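Local coordinates for protein-glutamine gamma-glutamyltransferase 2 (Pagrus major, PDB 1G0D) that probably acts as a calcium-dependent acyltransferase, joining peptide-bound glutamine to lysine side chains or other primary amines to cross-link or modify proteins, at residues Leu50-Lys64 / Val104-Pro117. Numbering follows the deposited sequence.
Sequences LPPKHHLELVLHLGK and VIGHYRLAVLVMSP
Glu57 O takes the amide hydrogen of Leu113 N at 2.6 Å and also a CA-H...O contact from Val112. Glu57 N returns a bond to Leu113 O, making this a hydrogen-bonded antiparallel pair; His55 with Met115, Val59 with Ala111 and His61 with Arg109 repeat it in register. On the same face as Glu57, the Met115 side chain lies alongside that of His55, both pointing the same way, its CE 3.3 Å from His55 CE1 and 3.4 Å from Glu57 OE1. The glutamate reaches this position with CG anti to the backbone N (chi1 -155°) and a bend at chi2. His55 NE2 donates to Glu57 OE1 at 2.8 Å from above the carboxylate plane, while OE2 has a salt bridge to Lys74. Further along this face, Val59 CG1 meets Leu113 CD2, and the His61 ring turns its NE2 edge to Ala111 CB, while its ND1 is hydrogen-bonded to Asp66.

The Arg109 chain, bent at chi2 and chi3, brings NH2 to within 2.7 Å of Gly63 O, a weak hydrogen bond, its N-H...O angle only 126°. A water accepting from Gly63 N and Arg109 NH1 forms a second link.

On the other face, Leu62 CG sits over the Tyr108 ring, 3.7 Å from its centroid, in a CH-pi contact. Leu60 CD2 touches Leu110 CD2, and Leu58 packs alongside Val112.

Both strands are interior to one sheet of the N-terminal beta-sandwich: 55-62 also pairs with 68-72, and 106-115 with 121-133. Leu56 and Leu58 reach across to Ile93, Leu95 and Leu97 on strand 92-98 of the facing sheet.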
ATOM      1  N   LEU A  50       4.836 -51.717 -10.959  1.00 54.87           N
ATOM      2  CA  LEU A  50       6.093 -51.541 -10.279  1.00 57.89           C
ATOM      3  C   LEU A  50       6.766 -52.904 -10.212  1.00 59.61           C
ATOM      4  O   LEU A  50       6.273 -53.835  -9.564  1.00 57.77           O
ATOM      5  CB  LEU A  50       5.874 -50.945  -8.877  1.00 57.78           C
ATOM      6  CG  LEU A  50       6.441 -49.538  -8.630  1.00 58.07           C
ATOM      7  CD1 LEU A  50       6.833 -49.407  -7.171  1.00 60.49           C
ATOM      8  CD2 LEU A  50       7.647 -49.268  -9.529  1.00 57.58           C
ATOM      9  N   PRO A  51       7.899 -53.043 -10.908  1.00 62.64           N
ATOM     10  CA  PRO A  51       8.621 -54.318 -10.901  1.00 66.15           C
ATOM     11  C   PRO A  51       8.782 -54.802  -9.461  1.00 70.82           C
ATOM     12  O   PRO A  51       9.372 -54.117  -8.635  1.00 73.72           O
ATOM     13  CB  PRO A  51       9.946 -53.973 -11.558  1.00 64.99           C
ATOM     14  CG  PRO A  51       9.627 -52.802 -12.448  1.00 63.62           C
ATOM     15  CD  PRO A  51       8.588 -52.020 -11.716  1.00 62.63           C
ATOM     16  N   PRO A  52       8.298 -56.009  -9.157  1.00 74.23           N
ATOM     17  CA  PRO A  52       8.338 -56.671  -7.853  1.00 75.39           C
ATOM     18  C   PRO A  52       9.078 -56.007  -6.681  1.00 74.28           C
ATOM     19  O   PRO A  52       8.448 -55.438  -5.778  1.00 74.80           O
ATOM     20  CB  PRO A  52       8.863 -58.060  -8.197  1.00 76.34           C
ATOM     21  CG  PRO A  52       8.285 -58.301  -9.649  1.00 77.06           C
ATOM     22  CD  PRO A  52       7.763 -56.949 -10.161  1.00 76.32           C
ATOM     23  N   LYS A  53      10.406 -56.081  -6.680  1.00 70.93           N
ATOM     24  CA  LYS A  53      11.144 -55.495  -5.574  1.00 69.86           C
ATOM     25  C   LYS A  53      11.548 -54.036  -5.812  1.00 66.29           C
ATOM     26  O   LYS A  53      12.507 -53.530  -5.223  1.00 66.40           O
ATOM     27  CB  LYS A  53      12.363 -56.363  -5.258  1.00 74.53           C
ATOM     28  CG  LYS A  53      12.009 -57.770  -4.726  1.00 79.53           C
ATOM     29  CD  LYS A  53      13.247 -58.698  -4.650  1.00 81.89           C
ATOM     30  CE  LYS A  53      12.929 -60.085  -4.075  1.00 79.58           C
ATOM     31  NZ  LYS A  53      14.182 -60.819  -3.727  1.00 76.47           N
ATOM     32  N   HIS A  54      10.779 -53.363  -6.660  1.00 60.68           N
ATOM     33  CA  HIS A  54      11.011 -51.964  -6.999  1.00 54.80           C
ATOM     34  C   HIS A  54      10.067 -51.049  -6.217  1.00 50.96           C
ATOM     35  O   HIS A  54       8.891 -51.360  -6.045  1.00 52.20           O
ATOM     36  CB  HIS A  54      10.794 -51.760  -8.493  1.00 54.21           C
ATOM     37  CG  HIS A  54      11.913 -52.283  -9.327  1.00 55.34           C
ATOM     38  ND1 HIS A  54      12.911 -53.079  -8.813  1.00 58.21           N
ATOM     39  CD2 HIS A  54      12.218 -52.087 -10.631  1.00 55.89           C
ATOM     40  CE1 HIS A  54      13.788 -53.352  -9.764  1.00 58.84           C
ATOM     41  NE2 HIS A  54      13.390 -52.761 -10.876  1.00 56.39           N
ATOM     42  N   HIS A  55      10.567 -49.909  -5.762  1.00 43.55           N
ATOM     43  CA  HIS A  55       9.727 -49.012  -5.001  1.00 37.98           C
ATOM     44  C   HIS A  55       9.906 -47.583  -5.463  1.00 32.51           C
ATOM     45  O   HIS A  55      10.860 -47.290  -6.145  1.00 27.93           O
ATOM     46  CB  HIS A  55      10.067 -49.154  -3.515  1.00 42.62           C
ATOM     47  CG  HIS A  55      11.318 -48.442  -3.104  1.00 45.14           C
ATOM     48  ND1 HIS A  55      12.560 -48.772  -3.599  1.00 49.38           N
ATOM     49  CD2 HIS A  55      11.517 -47.384  -2.281  1.00 48.09           C
ATOM     50  CE1 HIS A  55      13.467 -47.947  -3.107  1.00 47.58           C
ATOM     51  NE2 HIS A  55      12.860 -47.095  -2.304  1.00 47.12           N
ATOM     52  N   LEU A  56       8.976 -46.695  -5.107  1.00 33.09           N
ATOM     53  CA  LEU A  56       9.082 -45.277  -5.496  1.00 30.12           C
ATOM     54  C   LEU A  56       9.878 -44.457  -4.465  1.00 29.20           C
ATOM     55  O   LEU A  56       9.864 -44.735  -3.258  1.00 25.59           O
ATOM     56  CB  LEU A  56       7.690 -44.617  -5.698  1.00 26.86           C
ATOM     57  CG  LEU A  56       6.754 -45.038  -6.840  1.00 23.61           C
ATOM     58  CD1 LEU A  56       5.570 -44.085  -6.964  1.00 19.99           C
ATOM     59  CD2 LEU A  56       7.533 -45.094  -8.115  1.00 26.46           C
ATOM     60  N   GLU A  57      10.560 -43.435  -4.982  1.00 29.42           N
ATOM     61  CA  GLU A  57      11.386 -42.526  -4.207  1.00 29.06           C
ATOM     62  C   GLU A  57      11.066 -41.113  -4.699  1.00 26.74           C
ATOM     63  O   GLU A  57      10.913 -40.882  -5.902  1.00 25.41           O
ATOM     64  CB  GLU A  57      12.848 -42.849  -4.460  1.00 33.22           C
ATOM     65  CG  GLU A  57      13.741 -42.449  -3.354  1.00 38.75           C
ATOM     66  CD  GLU A  57      13.612 -43.393  -2.201  1.00 44.53           C
ATOM     67  OE1 GLU A  57      14.049 -44.548  -2.346  1.00 48.25           O
ATOM     68  OE2 GLU A  57      13.065 -42.989  -1.150  1.00 52.18           O
ATOM     69  N   LEU A  58      10.954 -40.164  -3.779  1.00 25.51           N
ATOM     70  CA  LEU A  58      10.634 -38.787  -4.180  1.00 22.83           C
ATOM     71  C   LEU A  58      11.616 -37.755  -3.644  1.00 21.30           C
ATOM     72  O   LEU A  58      11.870 -37.693  -2.439  1.00 19.23           O
ATOM     73  CB  LEU A  58       9.224 -38.396  -3.702  1.00 21.06           C
ATOM     74  CG  LEU A  58       8.054 -38.553  -4.680  1.00 19.18           C
ATOM     75  CD1 LEU A  58       7.886 -40.028  -4.962  1.00 18.12           C
ATOM     76  CD2 LEU A  58       6.765 -37.959  -4.116  1.00 15.57           C
ATOM     77  N   VAL A  59      12.171 -36.945  -4.536  1.00 19.85           N
ATOM     78  CA  VAL A  59      13.060 -35.892  -4.085  1.00 19.92           C
ATOM     79  C   VAL A  59      12.709 -34.563  -4.738  1.00 18.04           C
ATOM     80  O   VAL A  59      12.419 -34.491  -5.931  1.00 17.09           O
ATOM     81  CB  VAL A  59      14.545 -36.267  -4.288  1.00 19.25           C
ATOM     82  CG1 VAL A  59      14.657 -37.329  -5.299  1.00 23.46           C
ATOM     83  CG2 VAL A  59      15.366 -35.046  -4.637  1.00 21.06           C
ATOM     84  N   LEU A  60      12.718 -33.520  -3.912  1.00 17.22           N
ATOM     85  CA  LEU A  60      12.383 -32.177  -4.328  1.00 20.03           C
ATOM     86  C   LEU A  60      13.598 -31.304  -4.585  1.00 20.44           C
ATOM     87  O   LEU A  60      14.600 -31.418  -3.904  1.00 23.01           O
ATOM     88  CB  LEU A  60      11.544 -31.535  -3.240  1.00 26.85           C
ATOM     89  CG  LEU A  60      10.152 -32.078  -2.928  1.00 24.96           C
ATOM     90  CD1 LEU A  60       9.741 -31.611  -1.561  1.00 27.22           C
ATOM     91  CD2 LEU A  60       9.168 -31.562  -3.954  1.00 25.57           C
ATOM     92  N   HIS A  61      13.508 -30.412  -5.561  1.00 23.02           N
ATOM     93  CA  HIS A  61      14.628 -29.517  -5.874  1.00 24.45           C
ATOM     94  C   HIS A  61      14.148 -28.080  -5.902  1.00 26.05           C
ATOM     95  O   HIS A  61      13.138 -27.748  -6.531  1.00 26.48           O
ATOM     96  CB  HIS A  61      15.266 -29.851  -7.229  1.00 22.60           C
ATOM     97  CG  HIS A  61      15.658 -31.287  -7.371  1.00 27.38           C
ATOM     98  ND1 HIS A  61      16.899 -31.758  -6.997  1.00 28.22           N
ATOM     99  CD2 HIS A  61      14.947 -32.375  -7.757  1.00 25.97           C
ATOM    100  CE1 HIS A  61      16.934 -33.068  -7.137  1.00 23.17           C
ATOM    101  NE2 HIS A  61      15.761 -33.469  -7.599  1.00 26.81           N
ATOM    102  N   LEU A  62      14.896 -27.237  -5.209  1.00 28.35           N
ATOM    103  CA  LEU A  62      14.607 -25.809  -5.101  1.00 31.48           C
ATOM    104  C   LEU A  62      15.848 -25.007  -5.542  1.00 33.23           C
ATOM    105  O   LEU A  62      16.979 -25.372  -5.209  1.00 33.93           O
ATOM    106  CB  LEU A  62      14.266 -25.458  -3.637  1.00 28.85           C
ATOM    107  CG  LEU A  62      12.879 -24.937  -3.218  1.00 27.93           C
ATOM    108  CD1 LEU A  62      13.014 -24.202  -1.908  1.00 25.79           C
ATOM    109  CD2 LEU A  62      12.283 -24.018  -4.271  1.00 24.31           C
ATOM    110  N   GLY A  63      15.646 -23.926  -6.288  1.00 31.19           N
ATOM    111  CA  GLY A  63      16.780 -23.119  -6.688  1.00 31.72           C
ATOM    112  C   GLY A  63      17.229 -23.431  -8.080  1.00 35.73           C
ATOM    113  O   GLY A  63      17.173 -24.591  -8.498  1.00 34.98           O
ATOM    114  N   LYS A  64      17.686 -22.388  -8.777  1.00 43.43           N
ATOM    115  CA  LYS A  64      18.147 -22.478 -10.175  1.00 48.31           C
ATOM    116  C   LYS A  64      19.367 -23.352 -10.329  1.00 46.28           C
ATOM    117  O   LYS A  64      19.719 -23.725 -11.432  1.00 45.92           O
ATOM    118  CB  LYS A  64      18.465 -21.090 -10.752  1.00 52.53           C
ATOM    119  CG  LYS A  64      17.277 -20.396 -11.461  1.00 62.37           C
ATOM    120  CD  LYS A  64      16.064 -20.166 -10.499  1.00 69.65           C
ATOM    121  CE  LYS A  64      15.778 -18.679 -10.173  1.00 67.19           C
ATOM    122  NZ  LYS A  64      15.302 -18.507  -8.750  1.00 64.59           N
ATOM    123  N   VAL A 104       9.467 -24.040   2.639  1.00 20.23           N
ATOM    124  CA  VAL A 104      10.052 -22.907   1.931  1.00 17.73           C
ATOM    125  C   VAL A 104       9.171 -22.606   0.726  1.00 19.27           C
ATOM    126  O   VAL A 104       8.879 -23.496  -0.060  1.00 19.10           O
ATOM    127  CB  VAL A 104      11.471 -23.246   1.407  1.00 13.55           C
ATOM    128  CG1 VAL A 104      11.974 -22.127   0.559  1.00 15.00           C
ATOM    129  CG2 VAL A 104      12.422 -23.446   2.555  1.00 13.89           C
ATOM    130  N   ILE A 105       8.709 -21.363   0.585  1.00 21.24           N
ATOM    131  CA  ILE A 105       7.896 -21.023  -0.580  1.00 21.02           C
ATOM    132  C   ILE A 105       8.829 -20.957  -1.800  1.00 21.35           C
ATOM    133  O   ILE A 105      10.016 -20.650  -1.675  1.00 25.25           O
ATOM    134  CB  ILE A 105       7.133 -19.674  -0.381  1.00 16.31           C
ATOM    135  CG1 ILE A 105       8.093 -18.517  -0.256  1.00 14.86           C
ATOM    136  CG2 ILE A 105       6.348 -19.704   0.917  1.00 13.32           C
ATOM    137  CD1 ILE A 105       7.390 -17.200  -0.500  1.00 13.25           C
ATOM    138  N   GLY A 106       8.318 -21.268  -2.978  1.00 19.34           N
ATOM    139  CA  GLY A 106       9.193 -21.219  -4.125  1.00 17.99           C
ATOM    140  C   GLY A 106       8.737 -22.115  -5.234  1.00 18.74           C
ATOM    141  O   GLY A 106       7.668 -22.726  -5.147  1.00 19.37           O
ATOM    142  N   HIS A 107       9.542 -22.190  -6.286  1.00 16.98           N
ATOM    143  CA  HIS A 107       9.218 -23.031  -7.427  1.00 19.17           C
ATOM    144  C   HIS A 107       9.992 -24.318  -7.312  1.00 19.07           C
ATOM    145  O   HIS A 107      11.181 -24.325  -7.565  1.00 20.59           O
ATOM    146  CB  HIS A 107       9.610 -22.327  -8.715  1.00 22.85           C
ATOM    147  CG  HIS A 107       9.072 -22.980  -9.946  1.00 27.43           C
ATOM    148  ND1 HIS A 107       9.736 -22.954 -11.150  1.00 27.93           N
ATOM    149  CD2 HIS A 107       7.944 -23.696 -10.152  1.00 30.22           C
ATOM    150  CE1 HIS A 107       9.044 -23.631 -12.043  1.00 31.06           C
ATOM    151  NE2 HIS A 107       7.952 -24.091 -11.464  1.00 28.75           N
ATOM    152  N   TYR A 108       9.306 -25.395  -6.945  1.00 18.43           N
ATOM    153  CA  TYR A 108       9.928 -26.696  -6.765  1.00 16.94           C
ATOM    154  C   TYR A 108       9.882 -27.508  -8.033  1.00 18.94           C
ATOM    155  O   TYR A 108       9.021 -27.292  -8.874  1.00 21.00           O
ATOM    156  CB  TYR A 108       9.182 -27.486  -5.695  1.00 16.04           C
ATOM    157  CG  TYR A 108       9.380 -26.993  -4.287  1.00 13.62           C
ATOM    158  CD1 TYR A 108       8.624 -25.922  -3.794  1.00 14.11           C
ATOM    159  CD2 TYR A 108      10.282 -27.614  -3.430  1.00 10.51           C
ATOM    160  CE1 TYR A 108       8.750 -25.478  -2.471  1.00 11.20           C
ATOM    161  CE2 TYR A 108      10.421 -27.180  -2.104  1.00 13.86           C
ATOM    162  CZ  TYR A 108       9.638 -26.107  -1.634  1.00 13.05           C
ATOM    163  OH  TYR A 108       9.715 -25.675  -0.324  1.00 17.36           O
ATOM    164  N   ARG A 109      10.802 -28.454  -8.174  1.00 21.16           N
ATOM    165  CA  ARG A 109      10.781 -29.325  -9.336  1.00 26.83           C
ATOM    166  C   ARG A 109      10.814 -30.683  -8.707  1.00 27.47           C
ATOM    167  O   ARG A 109      11.714 -30.981  -7.940  1.00 28.34           O
ATOM    168  CB  ARG A 109      11.994 -29.110 -10.245  1.00 34.82           C
ATOM    169  CG  ARG A 109      11.650 -28.344 -11.580  1.00 48.44           C
ATOM    170  CD  ARG A 109      12.062 -26.827 -11.597  1.00 55.16           C
ATOM    171  NE  ARG A 109      13.420 -26.630 -11.064  1.00 64.43           N
ATOM    172  CZ  ARG A 109      13.813 -25.626 -10.271  1.00 63.99           C
ATOM    173  NH1 ARG A 109      12.958 -24.675  -9.900  1.00 63.03           N
ATOM    174  NH2 ARG A 109      15.055 -25.619  -9.786  1.00 64.97           N
ATOM    175  N   LEU A 110       9.806 -31.496  -9.014  1.00 28.98           N
ATOM    176  CA  LEU A 110       9.666 -32.834  -8.437  1.00 27.15           C
ATOM    177  C   LEU A 110      10.189 -33.986  -9.254  1.00 28.06           C
ATOM    178  O   LEU A 110       9.745 -34.221 -10.380  1.00 27.31           O
ATOM    179  CB  LEU A 110       8.193 -33.138  -8.133  1.00 27.42           C
ATOM    180  CG  LEU A 110       7.787 -33.970  -6.898  1.00 26.77           C
ATOM    181  CD1 LEU A 110       6.871 -35.083  -7.301  1.00 25.73           C
ATOM    182  CD2 LEU A 110       8.970 -34.533  -6.223  1.00 26.63           C
ATOM    183  N   ALA A 111      11.086 -34.744  -8.638  1.00 26.60           N
ATOM    184  CA  ALA A 111      11.655 -35.902  -9.277  1.00 26.90           C
ATOM    185  C   ALA A 111      11.158 -37.202  -8.638  1.00 27.70           C
ATOM    186  O   ALA A 111      11.559 -37.531  -7.522  1.00 31.87           O
ATOM    187  CB  ALA A 111      13.158 -35.836  -9.196  1.00 26.15           C
ATOM    188  N   VAL A 112      10.279 -37.939  -9.317  1.00 27.98           N
ATOM    189  CA  VAL A 112       9.820 -39.232  -8.789  1.00 29.00           C
ATOM    190  C   VAL A 112      10.754 -40.355  -9.359  1.00 28.98           C
ATOM    191  O   VAL A 112      10.822 -40.578 -10.585  1.00 26.04           O
ATOM    192  CB  VAL A 112       8.297 -39.479  -9.166  1.00 28.31           C
ATOM    193  CG1 VAL A 112       7.846 -40.891  -8.757  1.00 27.55           C
ATOM    194  CG2 VAL A 112       7.423 -38.425  -8.481  1.00 24.15           C
ATOM    195  N   LEU A 113      11.508 -41.017  -8.477  1.00 27.87           N
ATOM    196  CA  LEU A 113      12.423 -42.085  -8.896  1.00 29.00           C
ATOM    197  C   LEU A 113      11.887 -43.477  -8.616  1.00 31.02           C
ATOM    198  O   LEU A 113      11.375 -43.735  -7.531  1.00 31.87           O
ATOM    199  CB  LEU A 113      13.747 -42.016  -8.150  1.00 26.25           C
ATOM    200  CG  LEU A 113      14.851 -40.983  -8.282  1.00 28.85           C
ATOM    201  CD1 LEU A 113      14.700 -40.050  -9.463  1.00 29.67           C
ATOM    202  CD2 LEU A 113      14.825 -40.234  -6.986  1.00 28.63           C
ATOM    203  N   VAL A 114      12.018 -44.375  -9.589  1.00 32.38           N
ATOM    204  CA  VAL A 114      11.634 -45.778  -9.410  1.00 33.87           C
ATOM    205  C   VAL A 114      12.959 -46.498  -9.211  1.00 35.15           C
ATOM    206  O   VAL A 114      13.863 -46.351 -10.022  1.00 36.32           O
ATOM    207  CB  VAL A 114      10.934 -46.372 -10.671  1.00 29.91           C
ATOM    208  CG1 VAL A 114      10.647 -47.868 -10.439  1.00 28.08           C
ATOM    209  CG2 VAL A 114       9.634 -45.609 -10.963  1.00 31.85           C
ATOM    210  N   MET A 115      13.096 -47.279  -8.149  1.00 38.22           N
ATOM    211  CA  MET A 115      14.366 -47.939  -7.941  1.00 43.15           C
ATOM    212  C   MET A 115      14.409 -49.393  -7.614  1.00 48.50           C
ATOM    213  O   MET A 115      13.491 -49.947  -7.004  1.00 47.41           O
ATOM    214  CB  MET A 115      15.119 -47.249  -6.851  1.00 44.04           C
ATOM    215  CG  MET A 115      15.489 -45.880  -7.214  1.00 48.17           C
ATOM    216  SD  MET A 115      15.616 -44.967  -5.744  1.00 51.73           S
ATOM    217  CE  MET A 115      15.920 -46.316  -4.490  1.00 50.35           C
ATOM    218  N   SER A 116      15.544 -49.979  -7.990  1.00 53.42           N
ATOM    219  CA  SER A 116      15.867 -51.377  -7.757  1.00 57.38           C
ATOM    220  C   SER A 116      15.953 -51.582  -6.245  1.00 59.57           C
ATOM    221  O   SER A 116      16.233 -50.646  -5.514  1.00 61.89           O
ATOM    222  CB  SER A 116      17.217 -51.669  -8.392  1.00 56.98           C
ATOM    223  OG  SER A 116      17.544 -53.042  -8.310  1.00 66.44           O
ATOM    224  N   PRO A 117      15.711 -52.806  -5.753  1.00 63.26           N
ATOM    225  CA  PRO A 117      15.792 -53.031  -4.303  1.00 67.54           C
ATOM    226  C   PRO A 117      17.203 -52.935  -3.720  1.00 71.47           C
ATOM    227  O   PRO A 117      17.368 -52.956  -2.500  1.00 72.83           O
ATOM    228  CB  PRO A 117      15.209 -54.434  -4.117  1.00 66.02           C
ATOM    229  CG  PRO A 117      15.461 -55.108  -5.402  1.00 65.19           C
ATOM    230  CD  PRO A 117      15.339 -54.034  -6.471  1.00 65.00           C
TER
HETATM  231  O   HOH W   1      13.705 -22.192  -7.919  1.00 40.84           O